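Local coordinates for ABC transporter substrate binding protein (Ribose) (Agrobacterium vitis, PDB 5DKV), which binds a sugar, here alpha-D-tagatopyranose, in the cleft between two lobes and probably serves as the solute-binding component of an ABC transporter, at residues A[27-32]-A[57-62]; A[51-56]-A[282-287]; A[116-121]-A[171-176]; A[163-168]-A[223-228]; A[249-254]-A[270-275]. All coordinates share one frame; numbering follows the deposited sequence.

Contact 1: A[27-32]-A[57-62]; sequences KFRIAL and GAQIIF
Ile61 O, the acceptor of the shortest backbone bond here, takes the amide of Leu32 (N to O 2.7 Å) and is also approached by the CA-H of Ala31. Ile30 O receives Ile61 N at 2.9 Å, while Gln59 N to Phe28 O and Ile30 N to Gln59 O complete a parallel register running from Arg29 opposite Gln59 to Leu32 opposite Phe62. The short segment axes diverge by 32°, a marked strand twist. On the face carrying Arg29, Ala31 and Ile61, the chain of Arg29 bends at chi3 (63°), which turns its guanidinium over the Ile61 side chain: Ile61 CD1 sits 3.3 Å above the guanidinium plane, near its rim. The polar ends of Arg29 are taken by Lys83 O and Lys84 O. The other face is apolar. Leu32 and Phe62 run side by side, with Leu32 CD2 at the ring edge, 3.8 Å from Phe62 CD1, and Ile60 CG2 meets Leu32 CB. Helices 40-56 and 276-291 cover this second face. The strands belong to the beta-alpha-beta unit 29-33, 40-56, 59-62, whose edge strand is tied in by backbone bonds, with a methyl-covered guanidinium on one face and hydrocarbon packing on the other.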
# COMPACT_ATOMS: atom_id res chain seq x y z
N LYS A 27 2.97 29.67 6.08
CA LYS A 27 3.56 28.70 5.17
C LYS A 27 4.39 27.67 5.93
O LYS A 27 5.37 28.01 6.60
CB LYS A 27 4.41 29.39 4.12
CG LYS A 27 3.60 30.30 3.20
CD LYS A 27 4.51 31.21 2.43
CE LYS A 27 3.74 32.14 1.50
NZ LYS A 27 4.65 32.68 0.46
N PHE A 28 3.98 26.42 5.80
CA PHE A 28 4.53 25.33 6.58
C PHE A 28 5.48 24.47 5.77
O PHE A 28 5.41 24.43 4.55
CB PHE A 28 3.39 24.49 7.13
CG PHE A 28 2.56 25.20 8.17
CD1 PHE A 28 3.05 25.44 9.43
CD2 PHE A 28 1.27 25.61 7.88
CE1 PHE A 28 2.28 26.07 10.39
CE2 PHE A 28 0.50 26.25 8.82
CZ PHE A 28 1.00 26.48 10.08
N ARG A 29 6.37 23.79 6.49
CA ARG A 29 7.22 22.76 5.91
C ARG A 29 6.79 21.41 6.46
O ARG A 29 6.92 21.13 7.64
CB ARG A 29 8.69 23.05 6.22
CG ARG A 29 9.17 24.31 5.53
CD ARG A 29 10.40 24.89 6.18
NE ARG A 29 11.55 23.98 6.10
CZ ARG A 29 12.06 23.31 7.13
NH1 ARG A 29 11.54 23.43 8.34
NH2 ARG A 29 13.12 22.52 6.94
N ILE A 30 6.22 20.59 5.58
CA ILE A 30 5.66 19.30 5.97
C ILE A 30 6.47 18.19 5.33
O ILE A 30 6.65 18.16 4.11
CB ILE A 30 4.17 19.19 5.54
CG1 ILE A 30 3.34 20.27 6.23
CG2 ILE A 30 3.60 17.78 5.83
CD1 ILE A 30 1.94 20.47 5.64
N ALA A 31 7.01 17.29 6.15
CA ALA A 31 7.84 16.21 5.65
C ALA A 31 7.01 15.01 5.24
O ALA A 31 5.97 14.74 5.85
CB ALA A 31 8.83 15.81 6.69
N LEU A 32 7.46 14.31 4.21
CA LEU A 32 6.84 13.06 3.77
C LEU A 32 7.93 12.03 3.60
O LEU A 32 8.85 12.22 2.82
CB LEU A 32 6.04 13.24 2.47
CG LEU A 32 5.49 11.96 1.85
CD1 LEU A 32 4.56 11.18 2.81
CD2 LEU A 32 4.76 12.33 0.54
N GLY A 57 -0.33 26.35 0.60
CA GLY A 57 0.85 27.19 0.69
C GLY A 57 2.07 26.60 1.37
O GLY A 57 2.97 27.35 1.77
N ALA A 58 2.12 25.27 1.47
CA ALA A 58 3.19 24.59 2.17
C ALA A 58 4.27 24.08 1.21
O ALA A 58 4.07 24.05 0.00
CB ALA A 58 2.63 23.44 2.99
N GLN A 59 5.41 23.74 1.78
CA GLN A 59 6.47 23.04 1.04
C GLN A 59 6.59 21.64 1.58
O GLN A 59 6.50 21.42 2.80
CB GLN A 59 7.81 23.74 1.17
CG GLN A 59 8.95 23.00 0.39
CD GLN A 59 10.35 23.61 0.53
OE1 GLN A 59 10.72 24.15 1.58
NE2 GLN A 59 11.16 23.51 -0.54
N ILE A 60 6.79 20.68 0.68
CA ILE A 60 7.02 19.30 1.08
C ILE A 60 8.51 19.03 1.17
O ILE A 60 9.28 19.33 0.23
CB ILE A 60 6.38 18.29 0.11
CG1 ILE A 60 4.87 18.48 0.04
CG2 ILE A 60 6.71 16.82 0.53
CD1 ILE A 60 4.14 18.28 1.32
N ILE A 61 8.91 18.47 2.31
CA ILE A 61 10.25 17.92 2.48
C ILE A 61 10.12 16.41 2.28
O ILE A 61 9.54 15.73 3.13
CB ILE A 61 10.84 18.22 3.87
CG1 ILE A 61 10.86 19.73 4.11
CG2 ILE A 61 12.24 17.61 4.01
CD1 ILE A 61 11.22 20.12 5.51
N PHE A 62 10.65 15.89 1.18
CA PHE A 62 10.46 14.48 0.84
C PHE A 62 11.78 13.74 0.89
O PHE A 62 12.76 14.15 0.27
CB PHE A 62 9.82 14.37 -0.55
CG PHE A 62 9.57 12.96 -1.00
CD1 PHE A 62 8.35 12.34 -0.75
CD2 PHE A 62 10.54 12.25 -1.67
CE1 PHE A 62 8.12 11.05 -1.17
CE2 PHE A 62 10.30 10.97 -2.10
CZ PHE A 62 9.09 10.37 -1.86

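Contact 2: A[51-56]-A[282-287]; sequences AAAAAI and YGVISA
Apolar contact carries the whole meeting of Ala52, Ala53 and Ile56 with Val284 and Ile285, with no hydrogen bond between the two segments. Its closest point is Ala52 CB against Val284 CB at 3.7 Å, where the alpha carbons of the two residues come within 6.0 Å. The small methyl of Ala52 points toward the other helix and is met by both partners, since Ile285 CD1 also reaches it at 3.9 Å. Val284 places CG1 anti to its backbone N (chi1 168°), which brings that methyl over the backbone of Ala53, 3.7 Å from Ala53 N. One turn on, Ile56 spreads its branches over both residues: CD1 lies 4.1 Å from Val284 CG1, whereas CG1 and CG2 lie on Ile285 CD1.

The side-chain hydrogen bond here lies inside the second helix. Tyr282 O is gripped twice, by Ser286 N at 2.9 Å and by Ser286 OG at 2.7 Å, the two donors arriving from opposite faces of its carbonyl plane. The segment axes approach to 8.5 Å, a spacing consistent with alanine at the interface, and their N-to-C directions differ by 33°. Beneath them, Ile30 and Ile60 pack on Val284. Two neighbouring helices, 40-56 and 276-291, thus lie side by side on one face of a parallel sheet, as in the Rossmann-like alpha/beta lobes of periplasmic binding proteins.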
# COMPACT_ATOMS: atom_id res chain seq x y z
N ALA A 51 0.21 18.35 -4.45
CA ALA A 51 -0.97 19.07 -4.91
C ALA A 51 -1.65 19.76 -3.72
O ALA A 51 -2.05 20.94 -3.81
CB ALA A 51 -1.91 18.14 -5.64
N ALA A 52 -1.79 19.05 -2.60
CA ALA A 52 -2.38 19.63 -1.40
C ALA A 52 -1.48 20.75 -0.86
O ALA A 52 -1.96 21.80 -0.45
CB ALA A 52 -2.62 18.56 -0.32
N ALA A 53 -0.16 20.54 -0.92
CA ALA A 53 0.76 21.55 -0.40
C ALA A 53 0.62 22.85 -1.19
O ALA A 53 0.61 23.95 -0.61
CB ALA A 53 2.23 21.03 -0.46
N ALA A 54 0.50 22.74 -2.50
CA ALA A 54 0.34 23.93 -3.34
C ALA A 54 -0.95 24.66 -2.98
O ALA A 54 -1.01 25.90 -3.02
CB ALA A 54 0.35 23.56 -4.80
N ALA A 55 -1.97 23.91 -2.61
CA ALA A 55 -3.27 24.48 -2.33
C ALA A 55 -3.30 25.29 -1.04
O ALA A 55 -4.03 26.29 -0.97
CB ALA A 55 -4.31 23.39 -2.30
N ILE A 56 -2.53 24.90 -0.03
CA ILE A 56 -2.56 25.61 1.25
C ILE A 56 -1.24 26.29 1.58
O ILE A 56 -1.06 26.80 2.68
CB ILE A 56 -3.02 24.68 2.44
CG1 ILE A 56 -2.37 23.29 2.45
CG2 ILE A 56 -4.53 24.48 2.38
CD1 ILE A 56 -0.90 23.27 2.66
N TYR A 282 -4.82 14.11 1.66
CA TYR A 282 -5.48 14.26 2.96
C TYR A 282 -4.46 14.28 4.08
O TYR A 282 -4.66 14.94 5.09
CB TYR A 282 -6.53 13.19 3.18
CG TYR A 282 -7.84 13.58 2.53
CD1 TYR A 282 -8.08 13.34 1.18
CD2 TYR A 282 -8.83 14.22 3.26
CE1 TYR A 282 -9.27 13.73 0.59
CE2 TYR A 282 -10.03 14.63 2.66
CZ TYR A 282 -10.24 14.37 1.33
OH TYR A 282 -11.43 14.75 0.76
N GLY A 283 -3.33 13.61 3.90
CA GLY A 283 -2.26 13.76 4.88
C GLY A 283 -1.77 15.19 5.02
O GLY A 283 -1.62 15.68 6.13
N VAL A 284 -1.47 15.86 3.90
CA VAL A 284 -1.00 17.23 3.97
C VAL A 284 -2.07 18.18 4.48
O VAL A 284 -1.78 19.03 5.33
CB VAL A 284 -0.49 17.70 2.60
CG1 VAL A 284 -0.26 19.22 2.58
CG2 VAL A 284 0.77 16.96 2.26
N ILE A 285 -3.30 18.07 3.98
CA ILE A 285 -4.36 18.94 4.48
C ILE A 285 -4.60 18.75 5.98
O ILE A 285 -4.80 19.72 6.70
CB ILE A 285 -5.68 18.73 3.74
CG1 ILE A 285 -5.54 19.05 2.24
CG2 ILE A 285 -6.76 19.61 4.35
CD1 ILE A 285 -5.15 20.51 1.93
N SER A 286 -4.59 17.51 6.45
CA SER A 286 -4.78 17.24 7.87
C SER A 286 -3.63 17.82 8.70
O SER A 286 -3.82 18.34 9.79
CB SER A 286 -4.90 15.73 8.11
OG SER A 286 -6.04 15.19 7.44
N ALA A 287 -2.40 17.72 8.19
CA ALA A 287 -1.29 18.35 8.91
C ALA A 287 -1.48 19.85 8.99
O ALA A 287 -1.28 20.44 10.04
CB ALA A 287 0.02 18.05 8.26

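Contact 3: A[116-121]-A[171-176]; sequences DTFIGT and GVSTTD. With T6T (alpha-D-tagatopyranose), chain E.
Asp116 and Thr174 are brought to the same sugar hydroxyl by their first torsions. In Asp116, CG stands opposite the backbone N (chi1 -176°) and carries the carboxylate out to the ligand. In Thr174, chi1 of 48° sets OG1 between the backbone N and carbonyl carbon, aimed at the sugar, and leaves CG2 facing segment 116-121. The carboxylate spans two neighbouring hydroxyls: alpha-D-tagatopyranose O4 donates to Asp116 OD1 and O5 to Asp116 OD2, each at 2.7 Å. O5 in turn accepts from Thr174 OG1 at 2.8 Å, so this oxygen is both donor and acceptor, and the two residues fix its hydrogen-bond direction.

Between the segments themselves the contact is packing, with no hydrogen bond. The side chains of Asp116 and Thr174 cross at about a right angle; Thr174 CG2 lies 3.1 Å from Asp116 O and also close to Asp116 OD1. The same methyl meets Thr117 CG2 at 3.7 Å, while the hydroxyl of Thr117 turns to Pro92 O. Farther along, Ser173 CB forms a CH-pi contact over one face of the Phe118 ring, 3.8 Å from its centroid and 18° off the normal. Thr121 O covers the opposite face, and Tyr137 meets the ring edge-to-face.

Segment 116-121 follows strand 112-115, and segment 171-176 opens helix 173-186, on the two sides of the sugar cleft. The carboxylate accepts from O4 and O5 while the threonine donates to O5 alone, which is consistent with recognition of this hydroxyl pair by position and, at O5, by hydrogen-bond polarity; the sugar itself bridges the two segments.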
# COMPACT_ATOMS: atom_id res chain seq x y z
N ASP A 116 -0.58 5.13 4.95
CA ASP A 116 -0.47 3.76 4.41
C ASP A 116 -0.37 2.70 5.52
O ASP A 116 -1.28 1.88 5.70
CB ASP A 116 0.71 3.64 3.44
CG ASP A 116 0.79 2.28 2.79
OD1 ASP A 116 -0.28 1.72 2.42
OD2 ASP A 116 1.93 1.79 2.64
N THR A 117 0.73 2.76 6.26
CA THR A 117 1.03 1.84 7.35
C THR A 117 0.92 2.54 8.70
O THR A 117 0.82 3.77 8.76
CB THR A 117 2.44 1.29 7.20
OG1 THR A 117 3.34 2.40 7.09
CG2 THR A 117 2.54 0.41 5.97
N PHE A 118 0.95 1.76 9.78
CA PHE A 118 0.82 2.31 11.12
C PHE A 118 1.87 1.80 12.08
O PHE A 118 2.60 0.85 11.78
CB PHE A 118 -0.59 2.03 11.68
CG PHE A 118 -0.97 0.55 11.83
CD1 PHE A 118 -0.48 -0.20 12.88
CD2 PHE A 118 -1.91 -0.02 10.99
CE1 PHE A 118 -0.86 -1.54 13.04
CE2 PHE A 118 -2.32 -1.35 11.16
CZ PHE A 118 -1.77 -2.10 12.19
N ILE A 119 2.01 2.50 13.20
CA ILE A 119 2.71 1.98 14.37
C ILE A 119 1.71 1.65 15.47
O ILE A 119 0.55 2.07 15.43
CB ILE A 119 3.78 2.96 14.92
CG1 ILE A 119 3.16 4.30 15.29
CG2 ILE A 119 4.89 3.14 13.88
CD1 ILE A 119 4.03 5.14 16.17
N GLY A 120 2.15 0.86 16.44
CA GLY A 120 1.23 0.35 17.46
C GLY A 120 0.17 -0.50 16.81
O GLY A 120 0.47 -1.47 16.12
N THR A 121 -1.09 -0.13 17.08
CA THR A 121 -2.27 -0.76 16.49
C THR A 121 -2.86 0.07 15.36
O THR A 121 -3.79 -0.37 14.65
CB THR A 121 -3.36 -0.95 17.55
OG1 THR A 121 -3.80 0.33 18.01
CG2 THR A 121 -2.85 -1.76 18.75
N GLY A 171 4.27 -9.36 9.14
CA GLY A 171 4.45 -8.19 9.98
C GLY A 171 4.27 -6.84 9.33
O GLY A 171 4.20 -5.82 10.02
N VAL A 172 4.21 -6.79 8.00
CA VAL A 172 3.94 -5.54 7.31
C VAL A 172 2.45 -5.27 7.50
O VAL A 172 1.65 -6.10 7.13
CB VAL A 172 4.27 -5.60 5.81
CG1 VAL A 172 3.90 -4.29 5.13
CG2 VAL A 172 5.76 -5.95 5.62
N SER A 173 2.08 -4.13 8.09
CA SER A 173 0.72 -3.98 8.60
C SER A 173 -0.33 -4.09 7.48
O SER A 173 -1.35 -4.73 7.64
CB SER A 173 0.57 -2.66 9.35
OG SER A 173 0.53 -1.53 8.49
N THR A 174 -0.05 -3.46 6.37
CA THR A 174 -1.00 -3.39 5.26
C THR A 174 -1.20 -4.75 4.60
O THR A 174 -2.32 -5.20 4.40
CB THR A 174 -0.52 -2.42 4.20
OG1 THR A 174 0.85 -2.73 3.93
CG2 THR A 174 -0.65 -0.96 4.69
N THR A 175 -0.10 -5.39 4.22
CA THR A 175 -0.18 -6.66 3.53
C THR A 175 -0.57 -7.81 4.46
O THR A 175 -1.17 -8.78 4.01
CB THR A 175 1.13 -6.96 2.81
OG1 THR A 175 2.19 -6.96 3.76
CG2 THR A 175 1.40 -5.93 1.71
N ASP A 176 -0.28 -7.69 5.76
CA ASP A 176 -0.84 -8.63 6.74
C ASP A 176 -2.37 -8.55 6.72
O ASP A 176 -3.06 -9.56 6.72
CB ASP A 176 -0.34 -8.30 8.16
CG ASP A 176 1.01 -8.90 8.49
OD1 ASP A 176 1.59 -9.62 7.64
OD2 ASP A 176 1.49 -8.64 9.62
O3 T6T E . 0.98 -1.81 -1.62
C3 T6T E . 1.70 -0.60 -1.39
C4 T6T E . 1.56 -0.23 0.03
O4 T6T E . 0.14 0.01 0.33
C5 T6T E . 2.12 -1.28 0.89
O5 T6T E . 2.10 -0.90 2.27
C6 T6T E . 3.58 -1.56 0.58
O6 T6T E . 3.72 -1.88 -0.84
C2 T6T E . 3.19 -0.82 -1.68
O2 T6T E . 3.86 0.40 -1.46
C1 T6T E . 3.49 -1.34 -3.04
O1 T6T E . 3.05 -0.47 -4.04

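Contact 4: A[163-168]-A[223-228]; sequences VYVSNV and GVFGAN. With T6T (alpha-D-tagatopyranose), chain E.
Tyr164 and Val224 lie side by side and point the same way, which puts Val224 CG2 over one face of the tyrosine ring: the methyl is 3.8 Å from the ring centroid and 22° off its normal. Val224 presents this branch because CG2 is anti to its backbone N, whereas Tyr164, at chi1 74°, leans its ring across toward the neighbouring strand. Ser166 CB also touches that methyl. On the reverse face of the sheet, Val165 and Phe225 likewise run alongside each other, with Val165 CG1 4.1 Å from Phe225 CD2, and Phe182 of helix 173-186 packs against both. Strands 161-167 and 223-226 are parallel neighbours in the lobe that also holds strands 192-199 and 249-253, their segment axes 25° apart. Three sound bonds join them: Phe225 N to Tyr164 O at 3.0 Å, Ser166 N to Phe225 O at 2.8 Å, and Ala227 N to Ser166 O at 2.9 Å. Past the strand ends, Val168 crosses Asn228 at about a right angle, and its CG2 rests 3.5 Å from Asn228 ND2. That nitrogen donates, nearly straight, to O6 of alpha-D-tagatopyranose at 3.1 Å and also to Asn202 OD1, while Ser231 OG bonds Asn228 OD1.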
# COMPACT_ATOMS: atom_id res chain seq x y z
N VAL A 163 -5.49 -21.89 -5.04
CA VAL A 163 -4.92 -20.53 -5.14
C VAL A 163 -3.90 -20.33 -4.02
O VAL A 163 -3.82 -21.13 -3.11
CB VAL A 163 -6.01 -19.41 -5.02
CG1 VAL A 163 -7.08 -19.58 -6.06
CG2 VAL A 163 -6.64 -19.41 -3.63
N TYR A 164 -3.14 -19.24 -4.09
CA TYR A 164 -2.31 -18.84 -2.98
C TYR A 164 -2.09 -17.34 -3.03
O TYR A 164 -2.30 -16.71 -4.06
CB TYR A 164 -0.96 -19.58 -2.98
CG TYR A 164 0.02 -19.11 -4.03
CD1 TYR A 164 -0.05 -19.56 -5.32
CD2 TYR A 164 1.02 -18.19 -3.71
CE1 TYR A 164 0.84 -19.14 -6.28
CE2 TYR A 164 1.93 -17.76 -4.66
CZ TYR A 164 1.82 -18.24 -5.95
OH TYR A 164 2.70 -17.82 -6.94
N VAL A 165 -1.66 -16.80 -1.89
CA VAL A 165 -1.30 -15.41 -1.76
C VAL A 165 0.22 -15.25 -1.92
O VAL A 165 1.02 -15.92 -1.23
CB VAL A 165 -1.71 -14.84 -0.40
CG1 VAL A 165 -1.33 -13.34 -0.29
CG2 VAL A 165 -3.23 -15.04 -0.13
N SER A 166 0.61 -14.37 -2.83
CA SER A 166 1.97 -13.94 -2.98
C SER A 166 2.08 -12.67 -2.17
O SER A 166 1.36 -11.70 -2.43
CB SER A 166 2.31 -13.73 -4.47
OG SER A 166 3.55 -13.11 -4.66
N ASN A 167 2.91 -12.68 -1.13
CA ASN A 167 2.99 -11.56 -0.20
C ASN A 167 4.42 -11.16 0.11
O ASN A 167 5.38 -11.79 -0.36
CB ASN A 167 2.26 -11.93 1.09
CG ASN A 167 1.64 -10.75 1.77
OD1 ASN A 167 1.92 -9.60 1.44
ND2 ASN A 167 0.76 -11.03 2.72
N VAL A 168 4.56 -10.09 0.87
CA VAL A 168 5.86 -9.48 1.09
C VAL A 168 6.64 -10.18 2.20
O VAL A 168 7.62 -10.90 1.93
CB VAL A 168 5.69 -7.97 1.42
CG1 VAL A 168 7.03 -7.31 1.65
CG2 VAL A 168 4.98 -7.27 0.29
N GLY A 223 -5.14 -20.01 -9.55
CA GLY A 223 -4.90 -18.58 -9.48
C GLY A 223 -4.00 -18.14 -8.34
O GLY A 223 -3.59 -18.93 -7.49
N VAL A 224 -3.68 -16.85 -8.36
CA VAL A 224 -2.78 -16.25 -7.38
C VAL A 224 -3.20 -14.83 -7.13
O VAL A 224 -3.63 -14.13 -8.05
CB VAL A 224 -1.32 -16.31 -7.86
CG1 VAL A 224 -1.17 -15.66 -9.20
CG2 VAL A 224 -0.37 -15.68 -6.87
N PHE A 225 -3.07 -14.40 -5.88
CA PHE A 225 -3.33 -13.03 -5.47
C PHE A 225 -2.03 -12.43 -5.01
O PHE A 225 -1.46 -12.90 -4.03
CB PHE A 225 -4.39 -12.98 -4.36
CG PHE A 225 -4.45 -11.65 -3.60
CD1 PHE A 225 -4.48 -10.44 -4.28
CD2 PHE A 225 -4.49 -11.63 -2.21
CE1 PHE A 225 -4.56 -9.23 -3.58
CE2 PHE A 225 -4.55 -10.44 -1.51
CZ PHE A 225 -4.59 -9.25 -2.19
N GLY A 226 -1.55 -11.41 -5.71
CA GLY A 226 -0.36 -10.68 -5.28
C GLY A 226 -0.78 -9.51 -4.41
O GLY A 226 -1.48 -8.59 -4.87
N ALA A 227 -0.33 -9.52 -3.17
CA ALA A 227 -0.94 -8.66 -2.18
C ALA A 227 -0.35 -7.25 -2.16
O ALA A 227 -0.83 -6.43 -1.40
CB ALA A 227 -0.82 -9.30 -0.81
N ASN A 228 0.64 -6.96 -3.01
CA ASN A 228 1.08 -5.58 -3.23
C ASN A 228 1.68 -5.50 -4.63
O ASN A 228 1.75 -6.50 -5.35
CB ASN A 228 2.08 -5.08 -2.16
CG ASN A 228 3.53 -5.49 -2.43
OD1 ASN A 228 3.78 -6.54 -3.00
ND2 ASN A 228 4.47 -4.68 -1.95
O3 T6T E . 0.98 -1.81 -1.62
C3 T6T E . 1.70 -0.60 -1.39
C4 T6T E . 1.56 -0.23 0.03
O4 T6T E . 0.14 0.01 0.33
C5 T6T E . 2.12 -1.28 0.89
O5 T6T E . 2.10 -0.90 2.27
C6 T6T E . 3.58 -1.56 0.58
O6 T6T E . 3.72 -1.88 -0.84
C2 T6T E . 3.19 -0.82 -1.68
O2 T6T E . 3.86 0.40 -1.46
C1 T6T E . 3.49 -1.34 -3.04
O1 T6T E . 3.05 -0.47 -4.04

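Contact 5: A[249-254]-A[270-275]; sequences KVVAFD and FAIAQH. With T6T (alpha-D-tagatopyranose), chain E.
The C-terminal ends of two parallel strands in the beta-alpha-beta unit 249-253, 259-264, 270-273 bring Asp254 and Gln274 together at the sugar pocket. Gln274 NE2 donates to Asp254 OD2 at 2.9 Å, nearly straight at 172°; the carboxylate uses its syn lone pair, and the acceptor lies in the amide plane. The same nitrogen gives its other N-H to O4 of alpha-D-tagatopyranose at 2.9 Å. Asp254 OD1, the other carboxylate oxygen, accepts from sugar O3 at 2.6 Å. Asp254 OD2 has a further partner in Tyr322 OH, and Ser140 OG bonds Gln274 OE1, which is consistent with the amide nitrogen being the end turned to the sugar.

This placement at the carboxyl edge of a parallel sheet is the usual site for ligand-binding residues in alpha/beta folds, and here Asp254 directly follows strand 249-253. Ala252 N bonds Phe270 O, Ile272 N bonds Ala252 O, and Asp254 N reaches Ile272 O at 2.8 Å. The segment axes are only 15° apart.

Phe253 lies beside Gln274, whose NE2 sits at the edge of the ring. The ring crosses the Gln274 side chain at about a right angle, the ring and amide planes being 57° apart, with Phe253 CE2 3.6 Å from Gln274 CG. Ile272 CG2 packs 3.8 Å from Phe253 CE1, and Ile272 O lies over a ring face. Deeper in the sheet, Val251 CG2 approaches the edge of the Phe270 ring, while Val251 CG1 meets Ile272 CG1; helix 142-156 covers Val251 and Phe270 on this face.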
# COMPACT_ATOMS: atom_id res chain seq x y z
N LYS A 249 -5.08 -17.63 -13.15
CA LYS A 249 -5.71 -16.31 -13.06
C LYS A 249 -4.91 -15.50 -12.05
O LYS A 249 -4.44 -16.03 -11.04
CB LYS A 249 -7.17 -16.41 -12.63
CG LYS A 249 -8.05 -17.29 -13.53
CD LYS A 249 -8.05 -16.82 -14.97
CE LYS A 249 -9.05 -17.62 -15.82
NZ LYS A 249 -9.04 -17.19 -17.25
N VAL A 250 -4.77 -14.21 -12.32
CA VAL A 250 -4.04 -13.33 -11.42
C VAL A 250 -4.88 -12.15 -11.01
O VAL A 250 -5.49 -11.47 -11.85
CB VAL A 250 -2.73 -12.82 -12.07
CG1 VAL A 250 -1.97 -11.86 -11.12
CG2 VAL A 250 -1.85 -13.98 -12.50
N VAL A 251 -4.92 -11.91 -9.70
CA VAL A 251 -5.46 -10.68 -9.15
C VAL A 251 -4.29 -10.00 -8.48
O VAL A 251 -3.62 -10.57 -7.63
CB VAL A 251 -6.63 -10.91 -8.14
CG1 VAL A 251 -7.04 -9.62 -7.46
CG2 VAL A 251 -7.81 -11.51 -8.86
N ALA A 252 -4.05 -8.77 -8.90
CA ALA A 252 -2.90 -8.01 -8.45
C ALA A 252 -3.34 -6.78 -7.72
O ALA A 252 -4.14 -6.00 -8.22
CB ALA A 252 -2.04 -7.62 -9.63
N PHE A 253 -2.80 -6.60 -6.53
CA PHE A 253 -2.99 -5.36 -5.79
C PHE A 253 -2.11 -4.28 -6.37
O PHE A 253 -1.02 -4.57 -6.85
CB PHE A 253 -2.66 -5.56 -4.30
CG PHE A 253 -3.63 -4.88 -3.36
CD1 PHE A 253 -4.84 -5.44 -3.07
CD2 PHE A 253 -3.29 -3.66 -2.75
CE1 PHE A 253 -5.72 -4.83 -2.22
CE2 PHE A 253 -4.18 -3.05 -1.88
CZ PHE A 253 -5.39 -3.63 -1.61
N ASP A 254 -2.60 -3.05 -6.30
CA ASP A 254 -1.95 -1.85 -6.83
C ASP A 254 -2.05 -1.80 -8.35
O ASP A 254 -2.53 -2.75 -8.99
CB ASP A 254 -0.49 -1.72 -6.34
CG ASP A 254 -0.42 -1.48 -4.83
OD1 ASP A 254 0.25 -2.27 -4.11
OD2 ASP A 254 -1.08 -0.50 -4.38
N PHE A 270 -7.72 -8.74 -12.74
CA PHE A 270 -8.10 -7.55 -12.00
C PHE A 270 -6.88 -6.92 -11.36
O PHE A 270 -6.01 -7.63 -10.85
CB PHE A 270 -9.13 -7.86 -10.90
CG PHE A 270 -10.40 -8.45 -11.41
CD1 PHE A 270 -11.39 -7.64 -11.89
CD2 PHE A 270 -10.60 -9.83 -11.39
CE1 PHE A 270 -12.56 -8.15 -12.36
CE2 PHE A 270 -11.77 -10.37 -11.88
CZ PHE A 270 -12.76 -9.53 -12.35
N ALA A 271 -6.84 -5.61 -11.37
CA ALA A 271 -5.90 -4.85 -10.56
C ALA A 271 -6.70 -4.06 -9.55
O ALA A 271 -7.64 -3.35 -9.91
CB ALA A 271 -5.04 -3.94 -11.42
N ILE A 272 -6.35 -4.20 -8.28
CA ILE A 272 -7.01 -3.46 -7.21
C ILE A 272 -6.20 -2.19 -6.88
O ILE A 272 -5.23 -2.23 -6.14
CB ILE A 272 -7.19 -4.32 -5.92
CG1 ILE A 272 -7.76 -5.72 -6.23
CG2 ILE A 272 -8.08 -3.56 -4.93
CD1 ILE A 272 -9.00 -5.71 -7.04
N ALA A 273 -6.57 -1.07 -7.51
CA ALA A 273 -5.89 0.22 -7.31
C ALA A 273 -6.26 0.80 -5.95
O ALA A 273 -7.42 0.95 -5.62
CB ALA A 273 -6.26 1.22 -8.44
N GLN A 274 -5.27 1.13 -5.13
CA GLN A 274 -5.50 2.03 -4.04
C GLN A 274 -5.61 3.43 -4.60
O GLN A 274 -5.51 3.62 -5.81
CB GLN A 274 -4.37 1.94 -3.02
CG GLN A 274 -4.15 0.52 -2.46
CD GLN A 274 -3.11 0.52 -1.37
OE1 GLN A 274 -3.42 0.86 -0.25
NE2 GLN A 274 -1.88 0.14 -1.71
N HIS A 275 -5.78 4.39 -3.70
CA HIS A 275 -5.83 5.82 -4.03
C HIS A 275 -4.70 6.56 -3.33
O HIS A 275 -4.94 7.34 -2.43
CB HIS A 275 -7.17 6.40 -3.61
CG HIS A 275 -8.33 5.90 -4.41
ND1 HIS A 275 -9.61 6.38 -4.24
CD2 HIS A 275 -8.42 4.95 -5.38
CE1 HIS A 275 -10.44 5.76 -5.06
NE2 HIS A 275 -9.74 4.89 -5.76
O3 T6T E . 0.98 -1.81 -1.62
C3 T6T E . 1.70 -0.60 -1.39
C4 T6T E . 1.56 -0.23 0.03
O4 T6T E . 0.14 0.01 0.33
C5 T6T E . 2.12 -1.28 0.89
O5 T6T E . 2.10 -0.90 2.27
C6 T6T E . 3.58 -1.56 0.58
O6 T6T E . 3.72 -1.88 -0.84
C2 T6T E . 3.19 -0.82 -1.68
O2 T6T E . 3.86 0.40 -1.46
C1 T6T E . 3.49 -1.34 -3.04
O1 T6T E . 3.05 -0.47 -4.04

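Contacts 1 and 2 build one lobe and touch directly: Ile60 CD1 packs on Val284 CG2 at 3.7 Å, and Ala58 N probably bonds Ala53 O at 2.9 Å. Contacts 4 and 5, with centres about 10 Å apart, occupy the other lobe as neighbouring strands, joined by a probable bond from Phe253 N to Gly226 O at 2.9 Å. Contact 3 spans the cleft and reaches contact 4 through a probable bond from Asn167 ND2 to Thr175 O at 3.2 Å. Contacts 3, 4 and 5 all hydrogen-bond alpha-D-tagatopyranose, whereas contact 1, whose centre is about 36 Å from that of contact 4, comes no nearer the sugar than Phe62, about 11 Å away.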